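Local coordinates for protein autolysin E (Staphylococcus aureus, PDB 4PI8) that probably hydrolyses glycosidic bonds in the NAG-NAM glycan strands of bacterial peptidoglycan, acting as an endo-beta-N-acetylglucosaminidase of the lysozyme clan, at residues Glu61-Ser66 and Glu89-Tyr94; Gly78-Arg83 and Tyr128-Ile133; Val98-Ser103 and Lys165-Glu170; Leu177-Met182 and Asp202-Leu207. The protein carries 1 engineered substitution. All blocks are in the same frame, centred on the assembly; numbering follows the deposited sequence. Where two conformers were deposited one is given.

Four contacts illustrate a buried helical core bordered by two partly buried joints of different chemistry. Contacts 3 and 4 are the buried ones: apolar side chains, with one tyrosine in contact 3, join helix 98-108 to helix 156-172 and helix 179-184 to helix 200-215, and Tyr-100 packs on Leu-179 between them. Contact 1, partly buried, relies instead on an amide and a salt bridge to fasten a loop to helix 84-94; it touches contact 3 where Gln-91 meets Val-98. Contact 2 joins two loops through apolar groups alone, and its 128-133 loop packs on contact 3 through Phe-131 and carries on to the glycan. Hydrogen bonds across the segments occur only in contact 1.

Contact 1. Residues Glu61-Ser66 and Glu89-Tyr94; sequences EKVPMS and EAQEKY
Gln-91 and Val-63 meet through a pair of hydrogen bonds in which one side-chain amide reads both polar atoms of a backbone residue. Val-63 N donates to Gln-91 OE1 (3.0 Å) in a nearly straight bond, 170° at the hydrogen, although the donor stands above the carbonyl plane of the amide. Gln-91 NE2 returns a bond of 3.1 Å to Val-63 O, which lies close to the amide plane. With CG anti to the backbone N (chi1 169°) and the chain extended beyond it, Gln-91 reaches straight out from helix 84-94 to the loop. OE1 also accepts from Val-98 N and NE2 also donates to Glu-92 OE2 (3.0 Å), so each end of the amide has two partners, which should fix its rotation.

Alongside the buried amide runs the aliphatic part of Lys-62, its CG 3.7 Å from Gln-91 CG. Farther along, Lys-62 becomes the loose, exposed part. Its chain bends at chi3 and brings NZ to the syn side of Glu-92 OE1, a salt bridge of 2.9 Å, while a water links the same NZ to Glu-92 O. Through Glu-92 the surface ion pair is tied to the buried amide. The side-chain amide thus pairs with the main chain of Val-63 much as a neighbouring strand would, tying helix 84-94 to the loop that makes an inverse gamma turn at Pro-64 and leads into helix 67-74.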
# COMPACT_ATOMS: atom_id res chain seq x y z
N GLU A 61 14.07 -1.98 0.55
CA GLU A 61 15.14 -2.84 0.03
C GLU A 61 14.56 -3.73 -1.07
O GLU A 61 13.57 -4.47 -0.87
CB GLU A 61 15.73 -3.74 1.09
CG GLU A 61 16.43 -3.12 2.32
CD GLU A 61 17.36 -1.96 2.03
OE1 GLU A 61 17.91 -1.83 0.91
OE2 GLU A 61 17.53 -1.15 2.98
N LYS A 62 15.28 -3.74 -2.16
CA LYS A 62 14.89 -4.45 -3.38
C LYS A 62 15.07 -5.93 -3.24
O LYS A 62 15.79 -6.40 -2.32
CB LYS A 62 15.67 -3.95 -4.51
CG LYS A 62 15.46 -2.45 -4.73
CD LYS A 62 16.21 -1.91 -5.92
CE LYS A 62 17.71 -1.86 -5.63
NZ LYS A 62 18.44 -1.28 -6.76
N VAL A 63 14.40 -6.67 -4.11
CA VAL A 63 14.50 -8.11 -4.09
C VAL A 63 14.92 -8.63 -5.48
O VAL A 63 14.60 -8.04 -6.52
CB VAL A 63 13.23 -8.84 -3.61
CG1 VAL A 63 13.04 -8.60 -2.13
CG2 VAL A 63 12.03 -8.44 -4.42
N PRO A 64 15.63 -9.76 -5.50
CA PRO A 64 16.13 -10.35 -6.73
C PRO A 64 15.07 -11.15 -7.43
O PRO A 64 14.97 -12.36 -7.29
CB PRO A 64 17.31 -11.22 -6.23
CG PRO A 64 16.89 -11.70 -4.91
CD PRO A 64 16.16 -10.48 -4.31
N MET A 65 14.26 -10.44 -8.19
CA MET A 65 13.18 -11.01 -9.00
C MET A 65 13.36 -10.59 -10.42
O MET A 65 13.35 -9.41 -10.72
CB MET A 65 11.78 -10.55 -8.49
CG MET A 65 11.41 -11.15 -7.15
SD MET A 65 10.82 -12.86 -7.22
CE MET A 65 9.19 -12.54 -7.89
N SER A 66 13.49 -11.54 -11.32
CA SER A 66 13.57 -11.24 -12.73
C SER A 66 12.21 -10.88 -13.33
O SER A 66 11.15 -11.15 -12.71
CB SER A 66 14.08 -12.45 -13.51
OG SER A 66 13.12 -13.50 -13.43
N GLU A 89 10.96 -1.83 -13.55
CA GLU A 89 11.40 -0.46 -13.81
C GLU A 89 11.19 0.36 -12.53
O GLU A 89 12.07 1.12 -12.10
CB GLU A 89 10.59 0.12 -14.93
CG GLU A 89 11.15 1.27 -15.69
CD GLU A 89 10.47 1.30 -17.06
OE1 GLU A 89 9.28 0.94 -17.15
OE2 GLU A 89 11.13 1.58 -18.05
N ALA A 90 9.97 0.24 -11.94
CA ALA A 90 9.69 1.00 -10.71
C ALA A 90 10.61 0.59 -9.56
O ALA A 90 11.12 1.44 -8.81
CB ALA A 90 8.23 0.76 -10.33
N GLN A 91 10.82 -0.71 -9.35
CA GLN A 91 11.71 -1.16 -8.29
C GLN A 91 13.07 -0.49 -8.42
O GLN A 91 13.60 -0.02 -7.40
CB GLN A 91 11.85 -2.70 -8.28
CG GLN A 91 12.98 -3.10 -7.35
CD GLN A 91 13.07 -4.57 -7.01
OE1 GLN A 91 12.64 -5.05 -5.96
NE2 GLN A 91 13.80 -5.31 -7.85
N GLU A 92 13.65 -0.51 -9.62
CA GLU A 92 15.02 -0.02 -9.77
C GLU A 92 15.08 1.50 -9.77
O GLU A 92 15.99 2.04 -9.18
CB GLU A 92 15.66 -0.58 -11.03
CG GLU A 92 15.70 -2.15 -11.05
CD GLU A 92 16.35 -2.76 -9.85
OE1 GLU A 92 17.30 -2.16 -9.30
OE2 GLU A 92 15.99 -3.88 -9.38
N LYS A 93 14.11 2.16 -10.38
CA LYS A 93 14.16 3.63 -10.38
C LYS A 93 14.05 4.21 -9.00
O LYS A 93 14.77 5.16 -8.64
CB LYS A 93 13.07 4.21 -11.25
CG LYS A 93 13.27 4.04 -12.72
CD LYS A 93 12.02 4.21 -13.59
CE LYS A 93 11.43 5.56 -13.52
NZ LYS A 93 12.40 6.57 -14.02
N TYR A 94 13.16 3.64 -8.17
CA TYR A 94 12.76 4.26 -6.92
C TYR A 94 13.17 3.50 -5.70
O TYR A 94 12.89 3.96 -4.58
CB TYR A 94 11.25 4.54 -6.90
CG TYR A 94 10.84 5.49 -7.99
CD1 TYR A 94 11.33 6.78 -8.02
CD2 TYR A 94 10.00 5.11 -9.03
CE1 TYR A 94 11.02 7.65 -9.08
CE2 TYR A 94 9.69 5.99 -10.03
CZ TYR A 94 10.21 7.22 -10.06
OH TYR A 94 9.93 8.15 -11.05
O HOH W 1 17.14 1.23 -6.83

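Contact 2. Residues Gly78-Arg83 and Tyr128-Ile133. With AMU (N-acetyl-beta-muramic acid), chain B.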
# COMPACT_ATOMS: atom_id res chain seq x y z
N GLY A 78 -5.52 -9.96 -14.37
CA GLY A 78 -6.24 -8.91 -14.99
C GLY A 78 -5.40 -7.88 -15.72
O GLY A 78 -4.51 -8.25 -16.50
N ILE A 79 -5.68 -6.64 -15.47
CA ILE A 79 -4.95 -5.53 -16.07
C ILE A 79 -3.47 -5.53 -15.69
O ILE A 79 -2.68 -4.89 -16.36
CB ILE A 79 -5.62 -4.20 -15.75
CG1 ILE A 79 -5.16 -3.10 -16.67
CG2 ILE A 79 -5.47 -3.78 -14.28
CD1 ILE A 79 -6.08 -1.90 -16.66
N LEU A 80 -3.09 -6.23 -14.64
CA LEU A 80 -1.69 -6.28 -14.22
C LEU A 80 -0.89 -7.38 -14.90
O LEU A 80 0.35 -7.38 -14.86
CB LEU A 80 -1.60 -6.39 -12.67
CG LEU A 80 -2.27 -5.27 -11.93
CD1 LEU A 80 -2.20 -5.59 -10.41
CD2 LEU A 80 -1.80 -3.89 -12.29
N GLU A 81 -1.56 -8.35 -15.51
CA GLU A 81 -0.90 -9.44 -16.16
C GLU A 81 0.07 -8.94 -17.22
O GLU A 81 -0.23 -8.02 -18.00
CB GLU A 81 -1.93 -10.39 -16.78
CG GLU A 81 -1.33 -11.60 -17.49
CD GLU A 81 -2.41 -12.54 -17.99
OE1 GLU A 81 -3.04 -12.22 -19.00
OE2 GLU A 81 -2.70 -13.52 -17.30
N ASN A 82 1.27 -9.54 -17.24
CA ASN A 82 2.28 -9.26 -18.22
C ASN A 82 2.78 -7.84 -18.13
O ASN A 82 3.28 -7.29 -19.11
CB ASN A 82 1.82 -9.69 -19.66
CG ASN A 82 2.04 -11.18 -19.91
OD1 ASN A 82 1.28 -11.84 -20.63
ND2 ASN A 82 3.01 -11.76 -19.22
N ARG A 83 2.72 -7.21 -16.95
CA ARG A 83 3.30 -5.87 -16.73
C ARG A 83 4.53 -5.95 -15.77
O ARG A 83 4.98 -4.91 -15.24
CB ARG A 83 2.31 -4.84 -16.21
CG ARG A 83 1.17 -4.71 -17.27
CD ARG A 83 0.30 -3.51 -17.00
NE ARG A 83 -0.84 -3.49 -17.92
CZ ARG A 83 -0.81 -2.91 -19.11
NH1 ARG A 83 0.24 -2.29 -19.54
NH2 ARG A 83 -1.87 -3.05 -19.90
N TYR A 128 -5.70 5.88 -14.46
CA TYR A 128 -5.54 4.60 -13.75
C TYR A 128 -4.89 4.87 -12.41
O TYR A 128 -4.18 5.83 -12.24
CB TYR A 128 -4.64 3.66 -14.59
CG TYR A 128 -5.28 3.31 -15.93
CD1 TYR A 128 -5.09 4.17 -17.01
CD2 TYR A 128 -6.02 2.19 -16.08
CE1 TYR A 128 -5.69 3.87 -18.23
CE2 TYR A 128 -6.64 1.86 -17.29
CZ TYR A 128 -6.46 2.75 -18.35
OH TYR A 128 -7.03 2.45 -19.60
N ASN A 129 -5.22 3.99 -11.47
CA ASN A 129 -4.68 4.14 -10.09
C ASN A 129 -4.68 2.76 -9.49
O ASN A 129 -5.71 2.15 -9.27
CB ASN A 129 -5.61 5.07 -9.34
CG ASN A 129 -5.09 5.47 -7.98
OD1 ASN A 129 -4.33 4.77 -7.31
ND2 ASN A 129 -5.48 6.64 -7.60
N PHE A 130 -3.46 2.23 -9.23
CA PHE A 130 -3.34 0.87 -8.76
C PHE A 130 -2.91 0.72 -7.29
O PHE A 130 -2.65 -0.39 -6.84
CB PHE A 130 -2.34 0.09 -9.65
CG PHE A 130 -2.73 -0.06 -11.09
CD1 PHE A 130 -4.04 -0.11 -11.49
CD2 PHE A 130 -1.74 -0.15 -12.03
CE1 PHE A 130 -4.38 -0.23 -12.85
CE2 PHE A 130 -2.07 -0.36 -13.36
CZ PHE A 130 -3.38 -0.37 -13.77
N PHE A 131 -2.84 1.86 -6.59
CA PHE A 131 -2.35 1.83 -5.20
C PHE A 131 -3.24 2.58 -4.22
O PHE A 131 -2.74 2.99 -3.15
CB PHE A 131 -0.87 2.23 -5.10
CG PHE A 131 0.04 1.44 -6.00
CD1 PHE A 131 0.58 0.26 -5.58
CD2 PHE A 131 0.31 1.90 -7.26
CE1 PHE A 131 1.41 -0.51 -6.37
CE2 PHE A 131 1.11 1.17 -8.09
CZ PHE A 131 1.65 -0.04 -7.66
N GLY A 132 -4.48 2.84 -4.60
CA GLY A 132 -5.36 3.53 -3.68
C GLY A 132 -4.90 4.90 -3.33
O GLY A 132 -5.07 5.31 -2.14
N ILE A 133 -4.36 5.71 -4.23
CA ILE A 133 -3.77 6.97 -3.97
C ILE A 133 -4.77 8.09 -4.25
O ILE A 133 -5.18 8.32 -5.40
CB ILE A 133 -2.45 7.18 -4.75
CG1 ILE A 133 -1.44 6.09 -4.37
CG2 ILE A 133 -1.87 8.55 -4.53
CD1 ILE A 133 -0.29 5.94 -5.33
C1 AMU B . -6.60 6.76 2.41
C2 AMU B . -5.67 7.80 1.87
C3 AMU B . -5.18 8.71 3.00
C4 AMU B . -6.41 9.27 3.75
C5 AMU B . -7.35 8.15 4.09
C6 AMU B . -8.61 8.67 4.80
C7 AMU B . -3.88 7.65 0.13
C8 AMU B . -2.61 6.92 -0.25
C9 AMU B . -2.95 9.62 2.82
C10 AMU B . -2.15 10.24 1.74
C11 AMU B . -2.65 10.25 4.17
O1 AMU B . -7.11 5.93 1.38
O3 AMU B . -4.35 9.76 2.52
O4 AMU B . -5.87 9.94 4.90
O5 AMU B . -7.74 7.46 2.93
O6 AMU B . -9.44 7.62 5.30
O7 AMU B . -4.37 8.49 -0.59
O10 AMU B . -0.98 9.81 1.50
O11 AMU B . -2.65 11.24 1.09
N2 AMU B . -4.47 7.20 1.23
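Leu-80 and Phe-130 form the CH-pi part of this contact, an example of a loop with a short 3-10 turn at 79-80 and a second loop joined without a hydrogen bond between them. The methyl CD2 of Leu-80 sits over one face of the phenyl ring, 3.9 Å from its centroid and 20° off the normal, displaced toward the CD2-CE2 side.

Apolar contacts come from Ile-79, which uses two branches on two rings. Its CG2 lies 4.0 Å from Phe-130 CE1, while CG1, anti to the backbone N (chi1 -163°), carries CD1 away to Tyr-128, 3.9 Å from CE2.

Polar bonds serve each loop separately. Arg-83 NE donates to Ile-79 O at 2.8 Å, in the guanidinium plane, reaching back past the type II turn from Leu-80 to Arg-83. In the other loop Asn-129 ties down Ile-133: OD1 accepts from Ile-133 N (3.2 Å) and ND2 donates to Ile-133 O (2.8 Å). This loop presents Gly-132 and Ile-133 to the bound N-acetylmuramic acid, with Gly-132 O 3.5 Å from its C7.

Around the contact, Leu-80 packs on helix 98-108, Phe-130 and Tyr-128 rest on helix 156-172, and strand 125-127 leads into the 128-133 loop.

Contact 3. Residues Val98-Ser103 and Lys165-Glu170; sequences VIYLVS and KFIRNE
Ile-167 has more surface buried here than any other residue, and it fits against Tyr-100 and Leu-101 as a branched side chain reaching across from helix 156-172 to helix 98-108. With CG1 anti to the carbonyl carbon (chi1 -66°) and chi2 extended, CD1 comes 3.4 Å from Tyr-100 OH. The second branch, CG2, lies 4.1 Å from Tyr-100 CE2. Both branches thus border the phenol end of the ring.

Tyr-100 is next in buried area and points at Ile-167 from the opposite direction. Its CG is anti to the backbone N (chi1 153°), which swings the ring across the space between the helices. The hydroxyl is hydrogen-bonded to His-104 ND1, one turn farther along its own helix. Leu-101 completes the group from the neighbouring position, its CD1 4.0 Å from Ile-167 CD1.

Met-182 of helix 179-184 also packs on both Tyr-100 and Ile-167, while Phe-166, next to Ile-167, belongs to the glycan pocket. Chemically, the tyrosine hydroxyl enters an aliphatic setting with its polar need met by histidine; the two segments meet through van der Waals contact, with no hydrogen bond between them.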
# COMPACT_ATOMS: atom_id res chain seq x y z
N VAL A 98 9.88 -5.01 -5.09
CA VAL A 98 8.89 -5.27 -6.15
C VAL A 98 7.83 -6.27 -5.69
O VAL A 98 6.70 -6.24 -6.22
CB VAL A 98 9.55 -5.75 -7.48
CG1 VAL A 98 10.08 -7.19 -7.37
CG2 VAL A 98 8.64 -5.56 -8.65
N ILE A 99 8.18 -7.15 -4.76
CA ILE A 99 7.16 -8.07 -4.25
C ILE A 99 6.10 -7.29 -3.45
O ILE A 99 4.89 -7.56 -3.55
CB ILE A 99 7.76 -9.24 -3.52
CG1 ILE A 99 8.44 -10.21 -4.49
CG2 ILE A 99 6.71 -9.96 -2.68
CD1 ILE A 99 9.26 -11.30 -3.85
N TYR A 100 6.54 -6.33 -2.63
CA TYR A 100 5.64 -5.44 -1.97
C TYR A 100 4.81 -4.71 -2.99
O TYR A 100 3.57 -4.64 -2.85
CB TYR A 100 6.43 -4.45 -1.08
CG TYR A 100 5.68 -3.17 -0.90
CD1 TYR A 100 4.47 -3.12 -0.23
CD2 TYR A 100 6.11 -2.00 -1.54
CE1 TYR A 100 3.73 -1.97 -0.18
CE2 TYR A 100 5.39 -0.83 -1.48
CZ TYR A 100 4.17 -0.84 -0.86
OH TYR A 100 3.41 0.31 -0.88
N LEU A 101 5.42 -4.16 -4.04
CA LEU A 101 4.70 -3.32 -4.98
C LEU A 101 3.60 -4.12 -5.69
O LEU A 101 2.44 -3.65 -5.81
CB LEU A 101 5.64 -2.71 -6.01
CG LEU A 101 5.18 -1.49 -6.75
CD1 LEU A 101 4.87 -0.31 -5.84
CD2 LEU A 101 6.25 -1.16 -7.77
N VAL A 102 3.92 -5.32 -6.14
CA VAL A 102 2.96 -6.20 -6.77
C VAL A 102 1.87 -6.50 -5.79
O VAL A 102 0.67 -6.50 -6.13
CB VAL A 102 3.64 -7.49 -7.28
CG1 VAL A 102 2.59 -8.56 -7.58
CG2 VAL A 102 4.52 -7.16 -8.52
N SER A 103 2.24 -6.93 -4.55
CA SER A 103 1.24 -7.31 -3.57
C SER A 103 0.29 -6.19 -3.24
O SER A 103 -0.93 -6.40 -3.11
CB SER A 103 1.92 -7.89 -2.29
OG SER A 103 2.76 -9.00 -2.60
N LYS A 165 6.66 5.90 -7.41
CA LYS A 165 7.25 7.19 -7.15
C LYS A 165 6.59 7.87 -5.92
O LYS A 165 7.30 8.41 -5.05
CB LYS A 165 7.10 8.10 -8.37
CG LYS A 165 7.75 9.47 -8.19
CD LYS A 165 7.53 10.40 -9.41
CE LYS A 165 8.20 11.74 -9.13
NZ LYS A 165 7.90 12.67 -10.26
N PHE A 166 5.27 7.81 -5.89
CA PHE A 166 4.49 8.36 -4.77
C PHE A 166 4.88 7.65 -3.44
O PHE A 166 5.17 8.31 -2.41
CB PHE A 166 3.04 8.22 -5.02
CG PHE A 166 2.16 8.61 -3.84
CD1 PHE A 166 1.80 9.93 -3.63
CD2 PHE A 166 1.70 7.66 -2.96
CE1 PHE A 166 0.96 10.27 -2.55
CE2 PHE A 166 0.88 8.01 -1.91
CZ PHE A 166 0.52 9.31 -1.72
N ILE A 167 4.91 6.30 -3.42
CA ILE A 167 5.23 5.58 -2.20
C ILE A 167 6.61 5.94 -1.71
O ILE A 167 6.84 6.24 -0.54
CB ILE A 167 5.04 4.07 -2.44
CG1 ILE A 167 3.56 3.75 -2.69
CG2 ILE A 167 5.61 3.27 -1.27
CD1 ILE A 167 3.29 2.49 -3.43
N ARG A 168 7.58 5.97 -2.62
CA ARG A 168 8.91 6.35 -2.26
C ARG A 168 8.96 7.79 -1.71
O ARG A 168 9.54 8.04 -0.65
CB ARG A 168 9.88 6.20 -3.47
CG ARG A 168 11.22 6.96 -3.40
CD ARG A 168 12.08 6.69 -2.19
NE ARG A 168 12.59 5.34 -2.10
CZ ARG A 168 13.30 4.88 -1.12
NH1 ARG A 168 13.74 3.66 -1.04
NH2 ARG A 168 13.59 5.75 -0.12
N ASN A 169 8.42 8.72 -2.48
CA ASN A 169 8.60 10.16 -2.14
C ASN A 169 7.79 10.56 -0.96
O ASN A 169 8.26 11.41 -0.19
CB ASN A 169 8.28 11.02 -3.32
CG ASN A 169 9.37 11.00 -4.37
OD1 ASN A 169 10.48 10.68 -4.08
ND2 ASN A 169 9.02 11.34 -5.58
N GLU A 170 6.61 9.99 -0.77
CA GLU A 170 5.73 10.46 0.30
C GLU A 170 5.75 9.61 1.56
O GLU A 170 5.48 10.12 2.63
CB GLU A 170 4.29 10.59 -0.16
CG GLU A 170 4.22 11.48 -1.41
CD GLU A 170 4.82 12.85 -1.21
OE1 GLU A 170 4.62 13.46 -0.12
OE2 GLU A 170 5.50 13.31 -2.17

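Contact 4. Residues Leu177-Met182 and Asp202-Leu207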
# COMPACT_ATOMS: atom_id res chain seq x y z
N LEU A 177 8.75 3.04 6.53
CA LEU A 177 9.57 2.11 5.77
C LEU A 177 9.03 0.71 5.72
O LEU A 177 9.62 -0.14 5.04
CB LEU A 177 10.99 2.05 6.39
CG LEU A 177 11.67 3.38 6.70
CD1 LEU A 177 13.09 3.02 7.22
CD2 LEU A 177 11.72 4.20 5.45
N ASN A 178 8.01 0.43 6.48
CA ASN A 178 7.36 -0.88 6.49
C ASN A 178 5.87 -0.72 6.54
O ASN A 178 5.34 0.41 6.71
CB ASN A 178 7.95 -1.77 7.56
CG ASN A 178 7.65 -1.32 8.96
OD1 ASN A 178 6.59 -0.79 9.27
ND2 ASN A 178 8.63 -1.61 9.85
N LEU A 179 5.13 -1.81 6.31
CA LEU A 179 3.70 -1.69 6.24
C LEU A 179 3.05 -1.13 7.50
O LEU A 179 2.11 -0.36 7.48
CB LEU A 179 3.03 -3.03 5.85
CG LEU A 179 3.36 -3.55 4.44
CD1 LEU A 179 2.95 -5.00 4.35
CD2 LEU A 179 2.75 -2.74 3.33
N TYR A 180 3.54 -1.64 8.63
CA TYR A 180 3.04 -1.16 9.94
C TYR A 180 3.15 0.38 10.06
O TYR A 180 2.23 1.03 10.48
CB TYR A 180 3.79 -1.83 11.10
CG TYR A 180 3.15 -1.50 12.43
CD1 TYR A 180 2.05 -2.18 12.89
CD2 TYR A 180 3.62 -0.46 13.21
CE1 TYR A 180 1.42 -1.84 14.07
CE2 TYR A 180 2.96 -0.11 14.39
CZ TYR A 180 1.89 -0.81 14.81
OH TYR A 180 1.23 -0.42 15.99
N GLN A 181 4.32 0.88 9.70
CA GLN A 181 4.54 2.33 9.77
C GLN A 181 3.70 3.08 8.77
O GLN A 181 3.22 4.19 9.05
CB GLN A 181 5.99 2.72 9.60
CG GLN A 181 6.91 2.21 10.70
CD GLN A 181 8.35 2.41 10.35
OE1 GLN A 181 8.80 2.13 9.23
NE2 GLN A 181 9.13 2.96 11.30
N MET A 182 3.53 2.54 7.57
CA MET A 182 2.67 3.18 6.56
C MET A 182 1.25 3.26 7.07
O MET A 182 0.53 4.25 6.78
CB MET A 182 2.73 2.40 5.24
CG MET A 182 4.06 2.53 4.53
SD MET A 182 4.19 1.52 3.04
CE MET A 182 3.14 2.45 1.93
N ASP A 202 -2.09 -6.43 6.91
CA ASP A 202 -2.14 -7.90 6.93
C ASP A 202 -2.43 -8.44 5.54
O ASP A 202 -1.86 -9.48 5.18
CB ASP A 202 -3.25 -8.34 7.89
CG ASP A 202 -3.04 -7.80 9.26
OD1 ASP A 202 -2.17 -8.32 9.96
OD2 ASP A 202 -3.65 -6.79 9.60
N LYS A 203 -3.31 -7.82 4.81
CA LYS A 203 -3.68 -8.32 3.48
C LYS A 203 -2.46 -8.26 2.54
O LYS A 203 -2.16 -9.24 1.81
CB LYS A 203 -4.81 -7.56 2.87
CG LYS A 203 -6.11 -7.72 3.66
CD LYS A 203 -7.18 -6.72 3.20
CE LYS A 203 -8.52 -7.00 3.90
NZ LYS A 203 -9.52 -6.00 3.53
N ILE A 204 -1.72 -7.19 2.55
CA ILE A 204 -0.55 -7.06 1.67
C ILE A 204 0.52 -8.03 2.14
O ILE A 204 1.16 -8.72 1.33
CB ILE A 204 -0.06 -5.57 1.65
CG1 ILE A 204 -1.14 -4.68 1.07
CG2 ILE A 204 1.21 -5.49 0.83
CD1 ILE A 204 -0.84 -3.22 1.16
N ALA A 205 0.74 -8.09 3.44
CA ALA A 205 1.79 -9.00 4.03
C ALA A 205 1.52 -10.47 3.68
O ALA A 205 2.49 -11.21 3.43
CB ALA A 205 1.87 -8.82 5.55
N LYS A 206 0.26 -10.87 3.65
CA LYS A 206 -0.06 -12.28 3.35
C LYS A 206 0.40 -12.62 1.95
O LYS A 206 1.02 -13.66 1.69
CB LYS A 206 -1.54 -12.51 3.50
CG LYS A 206 -1.89 -13.97 3.26
CD LYS A 206 -3.35 -14.30 3.51
CE LYS A 206 -4.27 -13.65 2.50
NZ LYS A 206 -4.08 -14.13 1.10
N LEU A 207 0.11 -11.76 1.00
CA LEU A 207 0.56 -11.99 -0.37
C LEU A 207 2.05 -11.93 -0.48
O LEU A 207 2.66 -12.72 -1.22
CB LEU A 207 -0.07 -10.99 -1.35
CG LEU A 207 -1.59 -11.02 -1.45
CD1 LEU A 207 -2.02 -10.08 -2.56
CD2 LEU A 207 -2.12 -12.44 -1.70
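A helix start with a capping box sets the stage for this contact, in which Leu-179, the first residue of helix 179-184, packs against Ile-204 and Ala-205 of helix 200-215 in the helical core of a lysozyme-clan domain. Leu-179 brings both of its methyls to bear. CD1 lies 4.0 Å from Ile-204 CG2, 4.1 Å from Ala-205 CB and 3.9 Å from Ala-205 N; CD2 meets Ile-204 CG2 as well. The methyl of Ile-204 is therefore held against the fork of the leucine, the two side chains crossing at a slant. Ile-204 CG2 is anti to the backbone N, with CG1 beside that N (chi1 -63°), and this turn directs CG2 toward the leucine. The small side chain of Ala-205 is consistent with the close approach of Leu-179 CD1 to the main chain.

Leu-179 is a shared residue: it also packs on Tyr-100 of helix 98-108 and on Trp-200, Ala-201 and Met-208 of the helix it faces. Asp-202 and Lys-203, by contrast, turn their charges to salt bridges with Lys-55 and with Asp-197 and Glu-28.

In the capping box Asn-178 N gives Gln-181 OE1 only a weak bond; that oxygen also takes Leu-177 N at 2.8 Å, outside the box. The stronger half is Gln-181 N to Asn-178 OD1, 2.9 Å, nearly in line with the side-chain carbonyl.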